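Local coordinates for protein 2-oxo-1,2-dihydroquinoline 8-monooxygenase, oxygenase component (Pseudomonas putida, PDB 1Z03) that probably hydroxylates 2-oxo-1,2-dihydroquinoline at carbon 8, using a Rieske [2Fe-2S] cluster and a mononuclear iron in each subunit, at residues D168-F173 against P299-V304; F217-I222 against Y292-V297; W307-V312 against D350-P355; Q314-V319 against Y328-V333. All blocks are in the same frame, centred on the assembly; numbering follows the deposited sequence.

Contact 1: residues D168-F173 against P299-V304; sequences DLPFRF and PGVLMV. With OCH (quinolin-2(1H)-one), chain I.
Asp168-Phe173 runs beside Pro299-Val304 in nearly the same direction, the two courses only 22° apart. The CA atoms of Asp168 and Pro299 are 6.6 Å apart, and those of Pro170 and Met303 6.4 Å. No hydrogen bond joins the segments, and side chains do the work. The Pro170 ring sits in the middle: its CG meets Val301 CG1 at 3.6 Å, the two side chains crossing at about a right angle, while its CB lies against Met303 CB. Val301 turns its other branch to the backbone, with CG2 3.8 Å from Asp168 O. Strand 301-305 belongs to the antiparallel sheet of the Bet v 1-like catalytic domain, and it starts with a G1 beta bulge in which Gly300 and Val301 both face Val297. Alternate residues then serve different sides: Val301 and Met303 pack on the loop, whereas Leu302 and Val304 touch the bound quinolinone, Val304 CG2 lying 3.5 Å from its C4. Met303 runs out extended until the last bond, where a turn (chi3 63°) swings CE to the edge of the Phe173 ring, 3.7 Å from CE1, and to within 3.6 Å of Phe171 O. At the far end Asp168 CB rests on Pro299 CD, and its carboxylate turns elsewhere: OD1 accepts from Trp44 N and forms a salt bridge with Arg406.

Contact 2: residues F217-I222 against Y292-V297; sequences FDNAHI and YRTSVV. With FE (Fe (III) ion), chain G; OCH (quinolin-2(1H)-one), chain I.
Asn219 OD1 lies within hydrogen-bonding distance of two waters, each leading on to a different residue of Tyr292-Val297. The first, 3.0 Å from Asn219 OD1, also bonds Tyr292 OH at 2.7 Å; the second bonds Thr294 OG1. Both waters also reach O1 of the quinolinone, but each has more acceptors near it than protons, so these bonds are probably shared or alternate. The 217-222 loop carries part of an iron site built from two histidines and one carboxylate: His221 NE2 binds the iron at 2.2 Å, with His225 and Asp365 as the other protein ligands. Asp218 shapes the turn that presents His221, its OD2 accepting from Ala220 N in an Asx turn. His108 of the second subunit, a ligand of that subunit's Rieske cluster, packs on Asp218, consistent with electron transfer between subunits as in related oxygenases. Tyr292 approaches the substrate with CE1 3.6 Å from C10, and Thr294 OG1 has a further partner in Gln264. With chi1 at 55°, CG between the backbone N and the carbonyl carbon, Phe217 brings a ring face under Val296 CG1, a CH-pi contact 3.9 Å from the centroid and 10° off the normal.

Contact 3: residues W307-V312 against D350-P355; sequences WPEEHV and DHMYKP. With OCH (quinolin-2(1H)-one), chain I.
Tyr353 and Glu309 make the polar link, a hydrogen bond from Tyr353 OH to Glu309 OE2 of 2.5 Å. The hydroxyl comes in from above the carboxylate, 38° out of its plane, and the carboxylate and phenol planes stand nearly perpendicular at 84°. Glu309 gets there with an extended chain whose CG lies anti to the carbonyl carbon (chi1 -71°), carrying the carboxylate across to the helix. Its other oxygen, OE1, forms a salt bridge with Arg348 of the same helix, so two partners hold the group and probably steady its negative charge. Met352 bends twice along its chain to set its methyl CE 3.5 Å from Glu309 OE1, a contact and not a bond.

The apolar packing centres on the same tyrosine. Pro308, which follows a cis peptide bond, crosses Tyr353 at about a right angle, CD over one face near the rim and CG 3.4 Å from Tyr353 CE1. Val312 CG2 meets the hydroxyl end, 3.7 Å from Tyr353 OH. This is where the link between strands 301-305 and 313-320 of the Bet v 1-like sheet docks on the long helix 339-361; a type II turn from Glu309 to Val312, closed by Val312 N to Glu309 O, shapes that link.

Trp307 offers the substrate a ring face: the quinolinone, its plane steeply turned to the indole, sets C7 3.4 Å above that face, nearest CE2. Pro308 CB covers the opposite face, so the proline that packs on the helix also backs the tryptophan lining the pocket.

Contact 4: residues Q314-V319 against Y328-V333; sequences QYEWYV and YWEILV. With OCH (quinolin-2(1H)-one), chain I.
Trp317 and Trp329 meet edge-to-face, the edge of the Trp317 indole turned toward the face of Trp329, with the five-membered rings 6.0 Å apart between centroids and the planes at 73°. Their CB atoms touch at 3.8 Å. Farther along the same sheet face, Ile331 CD1 meets the edge of the Trp317 ring, and Val333 CG2 lies in plane at the edge of Tyr315, 3.6 Å from CD1. The two strands form an antiparallel hairpin of the Bet v 1-like catalytic domain, with Tyr315-Ile331 and Trp317-Trp329 as hydrogen-bonded pairs. The face carrying Gln314, Glu316, Tyr318 and Tyr328 is more mixed, polar groups lying among rings and Leu332. Tyr328 CG is anti to the backbone N (chi1 169°) whereas Tyr318 CG sits beside its own, and this brings the two rings side by side, near parallel but barely overlapping. Tyr328 OH donates to Glu316 OE2 at 2.7 Å, from well above the carboxylate (68° out of plane), its ring almost square to that group. Tyr318 OH reaches Glu316 OE1 in a bond modelled very short, so its length is doubtful. Gln314 NE2 bonds Glu316 OE2 weakly and has Asn362 OD1 as its stronger partner. Gln314 CB rests on Leu332 CD2.

From the N terminus, 168-173 opens contact 1 and 217-222 opens contact 2. Strand 293-297 then closes contact 2, and 299-304 closes contact 1 around it. The chain next passes 307-312, which opens contact 3, and 314-319, which opens contact 4; the partner strand closes this short hairpin before helix 339-361 returns to close contact 3. The result is two nested pairs in series, with no crossing. Strands from contacts 2, 1 and 4 lie next to one another in a single sheet, joined by Met303 N to Ser295 O and Leu302 N to Glu316 O. Contact 3 fastens the long helix to that sheet. All four contacts touch the quinolinone.

Contact 1: residues D168-F173 against P299-V304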
# COMPACT_ATOMS: atom_id res chain seq x y z
N ASP A 168 21.93 29.31 -3.18
CA ASP A 168 21.27 28.16 -2.56
C ASP A 168 22.26 27.16 -1.98
O ASP A 168 21.94 25.97 -1.85
CB ASP A 168 20.33 27.48 -3.56
CG ASP A 168 19.03 28.27 -3.78
OD1 ASP A 168 18.19 27.84 -4.60
OD2 ASP A 168 18.86 29.32 -3.13
N LEU A 169 23.45 27.64 -1.64
CA LEU A 169 24.50 26.82 -1.02
C LEU A 169 24.92 27.52 0.28
O LEU A 169 24.79 28.73 0.40
CB LEU A 169 25.71 26.67 -1.95
CG LEU A 169 25.54 25.81 -3.20
CD1 LEU A 169 26.87 25.74 -3.95
CD2 LEU A 169 25.07 24.41 -2.82
N PRO A 170 25.44 26.76 1.25
CA PRO A 170 25.87 27.34 2.53
C PRO A 170 26.85 28.50 2.41
O PRO A 170 27.54 28.63 1.40
CB PRO A 170 26.50 26.14 3.25
CG PRO A 170 25.74 24.97 2.69
CD PRO A 170 25.68 25.31 1.22
N PHE A 171 26.91 29.33 3.45
CA PHE A 171 27.82 30.48 3.49
C PHE A 171 29.26 30.02 3.21
O PHE A 171 29.67 28.95 3.65
CB PHE A 171 27.76 31.14 4.86
CG PHE A 171 26.38 31.49 5.30
CD1 PHE A 171 25.75 30.77 6.31
CD2 PHE A 171 25.69 32.54 4.70
CE1 PHE A 171 24.45 31.09 6.72
CE2 PHE A 171 24.39 32.87 5.10
CZ PHE A 171 23.77 32.14 6.11
N ARG A 172 30.02 30.84 2.49
CA ARG A 172 31.39 30.47 2.16
C ARG A 172 32.46 31.12 3.02
O ARG A 172 32.29 32.23 3.50
CB ARG A 172 31.66 30.78 0.69
CG ARG A 172 30.69 30.12 -0.27
CD ARG A 172 30.98 30.50 -1.70
NE ARG A 172 32.25 29.96 -2.14
CZ ARG A 172 32.71 30.09 -3.38
NH1 ARG A 172 33.88 29.57 -3.71
NH2 ARG A 172 31.99 30.74 -4.30
N PHE A 173 33.56 30.39 3.20
CA PHE A 173 34.71 30.87 3.94
C PHE A 173 35.92 30.67 3.02
O PHE A 173 35.93 29.75 2.19
CB PHE A 173 34.91 30.08 5.24
CG PHE A 173 33.77 30.21 6.22
CD1 PHE A 173 32.66 29.38 6.12
CD2 PHE A 173 33.81 31.17 7.23
CE1 PHE A 173 31.60 29.50 7.02
CE2 PHE A 173 32.76 31.30 8.13
CZ PHE A 173 31.64 30.46 8.02
N PRO A 299 17.49 25.78 0.08
CA PRO A 299 16.22 25.11 0.39
C PRO A 299 16.25 24.12 1.56
O PRO A 299 15.28 23.38 1.78
CB PRO A 299 15.88 24.41 -0.92
CG PRO A 299 17.24 24.01 -1.42
CD PRO A 299 18.07 25.26 -1.17
N GLY A 300 17.35 24.12 2.31
CA GLY A 300 17.48 23.21 3.44
C GLY A 300 18.81 22.47 3.34
O GLY A 300 18.85 21.23 3.25
N VAL A 301 19.89 23.24 3.33
CA VAL A 301 21.24 22.68 3.23
C VAL A 301 22.01 22.91 4.52
O VAL A 301 22.16 24.05 4.97
CB VAL A 301 22.02 23.34 2.08
CG1 VAL A 301 23.25 22.50 1.77
CG2 VAL A 301 21.14 23.51 0.87
N LEU A 302 22.49 21.82 5.10
CA LEU A 302 23.25 21.87 6.35
C LEU A 302 24.74 21.89 6.09
O LEU A 302 25.23 21.22 5.18
CB LEU A 302 22.95 20.64 7.21
CG LEU A 302 23.82 20.43 8.46
CD1 LEU A 302 23.33 21.34 9.59
CD2 LEU A 302 23.76 18.98 8.91
N MET A 303 25.45 22.68 6.88
CA MET A 303 26.90 22.75 6.80
C MET A 303 27.43 22.52 8.20
O MET A 303 26.97 23.13 9.16
CB MET A 303 27.40 24.11 6.29
CG MET A 303 28.92 24.24 6.43
SD MET A 303 29.66 25.67 5.60
CE MET A 303 28.89 27.01 6.52
N VAL A 304 28.37 21.59 8.32
CA VAL A 304 28.97 21.29 9.62
C VAL A 304 30.45 21.58 9.48
O VAL A 304 31.22 20.73 9.03
CB VAL A 304 28.77 19.81 10.01
CG1 VAL A 304 29.09 19.62 11.49
CG2 VAL A 304 27.34 19.39 9.72
O1 OCH I . 24.62 19.21 15.62
N2 OCH I . 25.01 18.14 13.59
C3 OCH I . 25.77 17.30 12.75
C4 OCH I . 25.36 17.03 11.39
C5 OCH I . 26.16 16.18 10.62
C6 OCH I . 27.34 15.59 11.16
C7 OCH I . 27.74 15.85 12.47
C8 OCH I . 26.99 16.69 13.29
C9 OCH I . 27.39 16.99 14.70
C10 OCH I . 26.65 17.79 15.48
C1 OCH I . 25.35 18.46 14.97

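Contact 2: residues F217-I222 against Y292-V297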
# COMPACT_ATOMS: atom_id res chain seq x y z
N PHE A 217 20.74 20.28 12.60
CA PHE A 217 21.22 21.45 13.33
C PHE A 217 20.54 21.63 14.69
O PHE A 217 20.50 22.73 15.24
CB PHE A 217 21.08 22.71 12.46
CG PHE A 217 19.68 22.93 11.93
CD1 PHE A 217 18.76 23.67 12.66
CD2 PHE A 217 19.28 22.37 10.72
CE1 PHE A 217 17.45 23.85 12.19
CE2 PHE A 217 17.98 22.54 10.24
CZ PHE A 217 17.06 23.28 10.98
N ASP A 218 19.99 20.54 15.22
CA ASP A 218 19.32 20.57 16.51
C ASP A 218 20.36 20.17 17.56
O ASP A 218 20.86 19.05 17.54
CB ASP A 218 18.14 19.59 16.53
CG ASP A 218 17.30 19.71 17.79
OD1 ASP A 218 16.06 19.77 17.67
OD2 ASP A 218 17.87 19.72 18.90
N ASN A 219 20.66 21.08 18.47
CA ASN A 219 21.68 20.83 19.48
C ASN A 219 21.27 19.99 20.67
O ASN A 219 22.07 19.78 21.59
CB ASN A 219 22.26 22.16 19.94
CG ASN A 219 22.87 22.93 18.79
OD1 ASN A 219 23.84 22.47 18.18
ND2 ASN A 219 22.30 24.09 18.48
N ALA A 220 20.04 19.50 20.66
CA ALA A 220 19.56 18.66 21.75
C ALA A 220 19.54 17.22 21.27
O ALA A 220 19.48 16.28 22.07
CB ALA A 220 18.15 19.09 22.18
N HIS A 221 19.59 17.04 19.96
CA HIS A 221 19.54 15.70 19.37
C HIS A 221 20.84 14.91 19.45
O HIS A 221 20.84 13.69 19.25
CB HIS A 221 19.11 15.78 17.90
CG HIS A 221 20.25 15.72 16.93
ND1 HIS A 221 21.05 16.81 16.65
CD2 HIS A 221 20.74 14.70 16.19
CE1 HIS A 221 21.99 16.46 15.79
NE2 HIS A 221 21.83 15.19 15.50
N ILE A 222 21.96 15.58 19.73
CA ILE A 222 23.23 14.86 19.78
C ILE A 222 23.26 13.72 20.79
O ILE A 222 24.19 12.92 20.81
CB ILE A 222 24.42 15.83 20.02
CG1 ILE A 222 24.15 16.72 21.23
CG2 ILE A 222 24.67 16.66 18.76
CD1 ILE A 222 25.31 17.68 21.55
N TYR A 292 33.16 22.25 16.20
CA TYR A 292 32.42 22.27 14.94
C TYR A 292 31.31 23.31 15.05
O TYR A 292 31.02 23.81 16.13
CB TYR A 292 31.82 20.89 14.68
CG TYR A 292 30.81 20.49 15.74
CD1 TYR A 292 29.48 20.89 15.65
CD2 TYR A 292 31.21 19.76 16.86
CE1 TYR A 292 28.56 20.58 16.65
CE2 TYR A 292 30.29 19.44 17.87
CZ TYR A 292 28.98 19.86 17.75
OH TYR A 292 28.08 19.56 18.74
N ARG A 293 30.68 23.62 13.92
CA ARG A 293 29.61 24.60 13.90
C ARG A 293 28.60 24.30 12.80
O ARG A 293 28.97 24.02 11.66
CB ARG A 293 30.18 26.01 13.70
CG ARG A 293 29.13 27.09 13.74
CD ARG A 293 29.77 28.46 13.85
NE ARG A 293 30.59 28.79 12.69
CZ ARG A 293 31.34 29.89 12.61
NH1 ARG A 293 32.06 30.13 11.52
NH2 ARG A 293 31.37 30.75 13.62
N THR A 294 27.32 24.37 13.14
CA THR A 294 26.27 24.10 12.17
C THR A 294 25.50 25.34 11.72
O THR A 294 25.27 26.27 12.50
CB THR A 294 25.27 23.06 12.71
OG1 THR A 294 24.76 23.50 13.98
CG2 THR A 294 25.94 21.71 12.90
N SER A 295 25.09 25.32 10.46
CA SER A 295 24.32 26.39 9.86
C SER A 295 23.42 25.74 8.82
O SER A 295 23.71 24.64 8.34
CB SER A 295 25.25 27.40 9.17
OG SER A 295 25.97 26.80 8.11
N VAL A 296 22.31 26.40 8.47
CA VAL A 296 21.41 25.86 7.46
C VAL A 296 20.86 27.00 6.60
O VAL A 296 20.57 28.09 7.10
CB VAL A 296 20.25 25.07 8.12
CG1 VAL A 296 19.46 25.97 9.05
CG2 VAL A 296 19.34 24.48 7.04
N VAL A 297 20.75 26.74 5.30
CA VAL A 297 20.25 27.73 4.35
C VAL A 297 19.21 27.10 3.42
O VAL A 297 19.21 25.88 3.22
CB VAL A 297 21.41 28.32 3.47
CG1 VAL A 297 22.50 28.93 4.35
CG2 VAL A 297 22.01 27.24 2.58
FE FE G . 22.91 13.55 14.51
O1 OCH I . 24.62 19.21 15.62
N2 OCH I . 25.01 18.14 13.59
C3 OCH I . 25.77 17.30 12.75
C4 OCH I . 25.36 17.03 11.39
C5 OCH I . 26.16 16.18 10.62
C6 OCH I . 27.34 15.59 11.16
C7 OCH I . 27.74 15.85 12.47
C8 OCH I . 26.99 16.69 13.29
C9 OCH I . 27.39 16.99 14.70
C10 OCH I . 26.65 17.79 15.48
C1 OCH I . 25.35 18.46 14.97
O HOH W 1 25.49 19.91 18.24
O HOH W 2 24.00 21.71 15.66
O HOH W 3 23.87 14.52 12.33

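Contact 3: residues W307-V312 against D350-P355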
# COMPACT_ATOMS: atom_id res chain seq x y z
N TRP A 307 34.26 19.31 10.41
CA TRP A 307 33.77 17.97 10.69
C TRP A 307 34.08 17.02 9.53
O TRP A 307 33.82 17.34 8.37
CB TRP A 307 32.27 18.00 10.96
CG TRP A 307 31.71 16.70 11.44
CD1 TRP A 307 31.37 15.61 10.67
CD2 TRP A 307 31.51 16.30 12.80
NE1 TRP A 307 30.97 14.57 11.48
CE2 TRP A 307 31.05 14.97 12.79
CE3 TRP A 307 31.67 16.95 14.04
CZ2 TRP A 307 30.75 14.27 13.96
CZ3 TRP A 307 31.37 16.26 15.21
CH2 TRP A 307 30.91 14.92 15.16
N PRO A 308 34.61 15.82 9.83
CA PRO A 308 34.92 15.34 11.18
C PRO A 308 36.30 15.76 11.71
O PRO A 308 36.64 15.47 12.85
CB PRO A 308 34.81 13.82 11.03
CG PRO A 308 35.40 13.62 9.66
CD PRO A 308 34.79 14.75 8.84
N GLU A 309 37.07 16.44 10.87
CA GLU A 309 38.41 16.89 11.22
C GLU A 309 38.70 18.24 10.58
O GLU A 309 37.92 18.73 9.76
CB GLU A 309 39.45 15.88 10.73
CG GLU A 309 39.47 14.59 11.50
CD GLU A 309 40.36 13.57 10.84
OE1 GLU A 309 40.79 12.61 11.53
OE2 GLU A 309 40.63 13.72 9.63
N GLU A 310 39.83 18.84 10.95
CA GLU A 310 40.20 20.14 10.39
C GLU A 310 40.35 20.09 8.88
O GLU A 310 40.83 19.09 8.33
CB GLU A 310 41.51 20.64 11.01
CG GLU A 310 41.39 20.99 12.48
CD GLU A 310 42.56 21.83 12.98
OE1 GLU A 310 42.53 22.22 14.17
OE2 GLU A 310 43.50 22.10 12.20
N HIS A 311 39.92 21.16 8.22
CA HIS A 311 40.00 21.27 6.77
C HIS A 311 38.94 20.44 6.04
O HIS A 311 38.84 20.49 4.82
CB HIS A 311 41.40 20.89 6.28
CG HIS A 311 42.48 21.76 6.85
ND1 HIS A 311 43.53 21.26 7.60
CD2 HIS A 311 42.66 23.10 6.80
CE1 HIS A 311 44.30 22.25 7.99
NE2 HIS A 311 43.80 23.38 7.52
N VAL A 312 38.16 19.67 6.78
CA VAL A 312 37.11 18.86 6.18
C VAL A 312 35.77 19.41 6.65
O VAL A 312 35.64 19.84 7.80
CB VAL A 312 37.23 17.38 6.60
CG1 VAL A 312 36.25 16.53 5.78
CG2 VAL A 312 38.66 16.88 6.41
N ASP A 350 37.72 6.30 2.66
CA ASP A 350 37.50 4.87 2.53
C ASP A 350 37.65 4.08 3.82
O ASP A 350 36.81 3.24 4.14
CB ASP A 350 38.47 4.29 1.49
CG ASP A 350 38.16 4.74 0.08
OD1 ASP A 350 38.98 4.47 -0.82
OD2 ASP A 350 37.09 5.35 -0.13
N HIS A 351 38.73 4.34 4.55
CA HIS A 351 39.00 3.58 5.77
C HIS A 351 38.69 4.27 7.08
O HIS A 351 39.04 3.76 8.15
CB HIS A 351 40.47 3.13 5.76
CG HIS A 351 40.85 2.40 4.51
ND1 HIS A 351 40.33 1.16 4.19
CD2 HIS A 351 41.64 2.75 3.48
CE1 HIS A 351 40.78 0.80 3.00
NE2 HIS A 351 41.58 1.74 2.55
N MET A 352 38.03 5.41 7.03
CA MET A 352 37.74 6.11 8.26
C MET A 352 36.41 6.85 8.22
O MET A 352 35.46 6.45 8.89
CB MET A 352 38.89 7.07 8.58
CG MET A 352 39.25 7.14 10.05
SD MET A 352 38.08 8.13 10.97
CE MET A 352 39.07 9.59 11.23
N TYR A 353 36.33 7.92 7.42
CA TYR A 353 35.10 8.72 7.34
C TYR A 353 33.86 7.94 6.94
O TYR A 353 32.83 8.01 7.61
CB TYR A 353 35.27 9.87 6.35
CG TYR A 353 36.43 10.80 6.64
CD1 TYR A 353 36.90 11.00 7.94
CD2 TYR A 353 37.03 11.51 5.60
CE1 TYR A 353 37.94 11.89 8.19
CE2 TYR A 353 38.07 12.40 5.84
CZ TYR A 353 38.53 12.58 7.14
OH TYR A 353 39.57 13.45 7.37
N LYS A 354 33.94 7.19 5.84
CA LYS A 354 32.77 6.45 5.38
C LYS A 354 32.24 5.44 6.40
O LYS A 354 31.06 5.50 6.77
CB LYS A 354 33.07 5.73 4.05
CG LYS A 354 31.83 5.16 3.39
CD LYS A 354 32.13 4.45 2.08
CE LYS A 354 30.83 4.01 1.40
NZ LYS A 354 31.03 3.29 0.11
N PRO A 355 33.08 4.52 6.88
CA PRO A 355 32.58 3.54 7.84
C PRO A 355 32.20 4.04 9.23
O PRO A 355 31.23 3.55 9.81
CB PRO A 355 33.69 2.49 7.88
CG PRO A 355 34.92 3.28 7.62
CD PRO A 355 34.48 4.21 6.51
O1 OCH I . 24.62 19.21 15.62
N2 OCH I . 25.01 18.14 13.59
C3 OCH I . 25.77 17.30 12.75
C4 OCH I . 25.36 17.03 11.39
C5 OCH I . 26.16 16.18 10.62
C6 OCH I . 27.34 15.59 11.16
C7 OCH I . 27.74 15.85 12.47
C8 OCH I . 26.99 16.69 13.29
C9 OCH I . 27.39 16.99 14.70
C10 OCH I . 26.65 17.79 15.48
C1 OCH I . 25.35 18.46 14.97

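Contact 4: residues Q314-V319 against Y328-V333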
# COMPACT_ATOMS: atom_id res chain seq x y z
N GLN A 314 31.27 18.87 6.37
CA GLN A 314 30.18 17.98 5.98
C GLN A 314 28.96 18.77 5.54
O GLN A 314 28.53 19.70 6.22
CB GLN A 314 29.78 17.03 7.12
CG GLN A 314 28.71 16.00 6.71
CD GLN A 314 28.57 14.83 7.68
OE1 GLN A 314 29.56 14.37 8.26
NE2 GLN A 314 27.35 14.33 7.84
N TYR A 315 28.40 18.39 4.40
CA TYR A 315 27.20 19.04 3.88
C TYR A 315 26.11 17.98 3.73
O TYR A 315 26.39 16.85 3.35
CB TYR A 315 27.46 19.67 2.50
CG TYR A 315 28.39 20.86 2.50
CD1 TYR A 315 29.64 20.79 1.87
CD2 TYR A 315 28.04 22.05 3.14
CE1 TYR A 315 30.51 21.88 1.87
CE2 TYR A 315 28.91 23.15 3.15
CZ TYR A 315 30.14 23.06 2.51
OH TYR A 315 31.00 24.13 2.53
N GLU A 316 24.88 18.36 4.04
CA GLU A 316 23.76 17.43 3.89
C GLU A 316 22.59 18.14 3.22
O GLU A 316 22.39 19.34 3.41
CB GLU A 316 23.31 16.89 5.25
CG GLU A 316 24.40 16.16 6.04
CD GLU A 316 23.84 15.37 7.21
OE1 GLU A 316 22.72 15.68 7.67
OE2 GLU A 316 24.52 14.44 7.68
N TRP A 317 21.86 17.39 2.41
CA TRP A 317 20.67 17.90 1.73
C TRP A 317 19.58 16.89 2.04
O TRP A 317 19.87 15.74 2.35
CB TRP A 317 20.87 17.93 0.21
CG TRP A 317 21.65 19.10 -0.30
CD1 TRP A 317 21.13 20.26 -0.82
CD2 TRP A 317 23.07 19.19 -0.45
NE1 TRP A 317 22.15 21.06 -1.29
CE2 TRP A 317 23.35 20.43 -1.08
CE3 TRP A 317 24.13 18.34 -0.12
CZ2 TRP A 317 24.66 20.83 -1.38
CZ3 TRP A 317 25.43 18.74 -0.43
CH2 TRP A 317 25.68 19.98 -1.05
N TYR A 318 18.34 17.35 1.96
CA TYR A 318 17.17 16.51 2.22
C TYR A 318 16.22 16.97 1.12
O TYR A 318 15.30 17.75 1.34
CB TYR A 318 16.61 16.82 3.60
CG TYR A 318 17.70 16.95 4.65
CD1 TYR A 318 18.37 18.16 4.84
CD2 TYR A 318 18.11 15.85 5.39
CE1 TYR A 318 19.42 18.27 5.75
CE2 TYR A 318 19.16 15.94 6.30
CZ TYR A 318 19.81 17.16 6.47
OH TYR A 318 20.81 17.26 7.41
N VAL A 319 16.50 16.47 -0.09
CA VAL A 319 15.75 16.84 -1.27
C VAL A 319 14.38 16.19 -1.35
O VAL A 319 14.26 14.96 -1.36
CB VAL A 319 16.56 16.47 -2.53
CG1 VAL A 319 15.87 17.03 -3.76
CG2 VAL A 319 17.99 17.02 -2.42
N TYR A 328 18.27 11.88 0.75
CA TYR A 328 19.23 12.35 1.74
C TYR A 328 20.66 12.30 1.21
O TYR A 328 21.16 11.22 0.88
CB TYR A 328 19.11 11.48 2.99
CG TYR A 328 20.22 11.69 4.01
CD1 TYR A 328 20.47 12.95 4.56
CD2 TYR A 328 21.01 10.62 4.43
CE1 TYR A 328 21.48 13.14 5.52
CE2 TYR A 328 22.02 10.79 5.38
CZ TYR A 328 22.24 12.05 5.92
OH TYR A 328 23.24 12.22 6.86
N TRP A 329 21.30 13.47 1.13
CA TRP A 329 22.68 13.58 0.65
C TRP A 329 23.61 13.81 1.82
O TRP A 329 23.32 14.59 2.72
CB TRP A 329 22.84 14.74 -0.33
CG TRP A 329 22.16 14.53 -1.65
CD1 TRP A 329 20.81 14.45 -1.88
CD2 TRP A 329 22.79 14.37 -2.92
NE1 TRP A 329 20.57 14.25 -3.21
CE2 TRP A 329 21.77 14.20 -3.88
CE3 TRP A 329 24.13 14.36 -3.34
CZ2 TRP A 329 22.05 14.01 -5.24
CZ3 TRP A 329 24.40 14.17 -4.70
CH2 TRP A 329 23.37 14.00 -5.63
N GLU A 330 24.75 13.14 1.78
CA GLU A 330 25.74 13.23 2.83
C GLU A 330 27.13 13.27 2.19
O GLU A 330 27.58 12.26 1.67
CB GLU A 330 25.59 11.98 3.68
CG GLU A 330 26.17 12.02 5.05
CD GLU A 330 25.88 10.73 5.78
OE1 GLU A 330 26.34 10.58 6.93
OE2 GLU A 330 25.20 9.85 5.19
N ILE A 331 27.79 14.42 2.22
CA ILE A 331 29.12 14.52 1.62
C ILE A 331 30.16 15.21 2.51
O ILE A 331 29.82 16.01 3.39
CB ILE A 331 29.09 15.29 0.26
CG1 ILE A 331 28.79 16.77 0.50
CG2 ILE A 331 28.04 14.69 -0.66
CD1 ILE A 331 29.01 17.64 -0.73
N LEU A 332 31.42 14.89 2.26
CA LEU A 332 32.54 15.49 2.98
C LEU A 332 33.37 16.17 1.91
O LEU A 332 33.59 15.61 0.85
CB LEU A 332 33.37 14.41 3.70
CG LEU A 332 32.63 13.67 4.82
CD1 LEU A 332 33.55 12.64 5.46
CD2 LEU A 332 32.16 14.69 5.86
N VAL A 333 33.80 17.39 2.19
CA VAL A 333 34.58 18.14 1.22
C VAL A 333 35.91 18.56 1.81
O VAL A 333 36.02 18.83 3.00
CB VAL A 333 33.83 19.42 0.77
CG1 VAL A 333 34.60 20.11 -0.35
CG2 VAL A 333 32.42 19.08 0.32
O1 OCH I . 24.62 19.21 15.62
N2 OCH I . 25.01 18.14 13.59
C3 OCH I . 25.77 17.30 12.75
C4 OCH I . 25.36 17.03 11.39
C5 OCH I . 26.16 16.18 10.62
C6 OCH I . 27.34 15.59 11.16
C7 OCH I . 27.74 15.85 12.47
C8 OCH I . 26.99 16.69 13.29
C9 OCH I . 27.39 16.99 14.70
C10 OCH I . 26.65 17.79 15.48
C1 OCH I . 25.35 18.46 14.97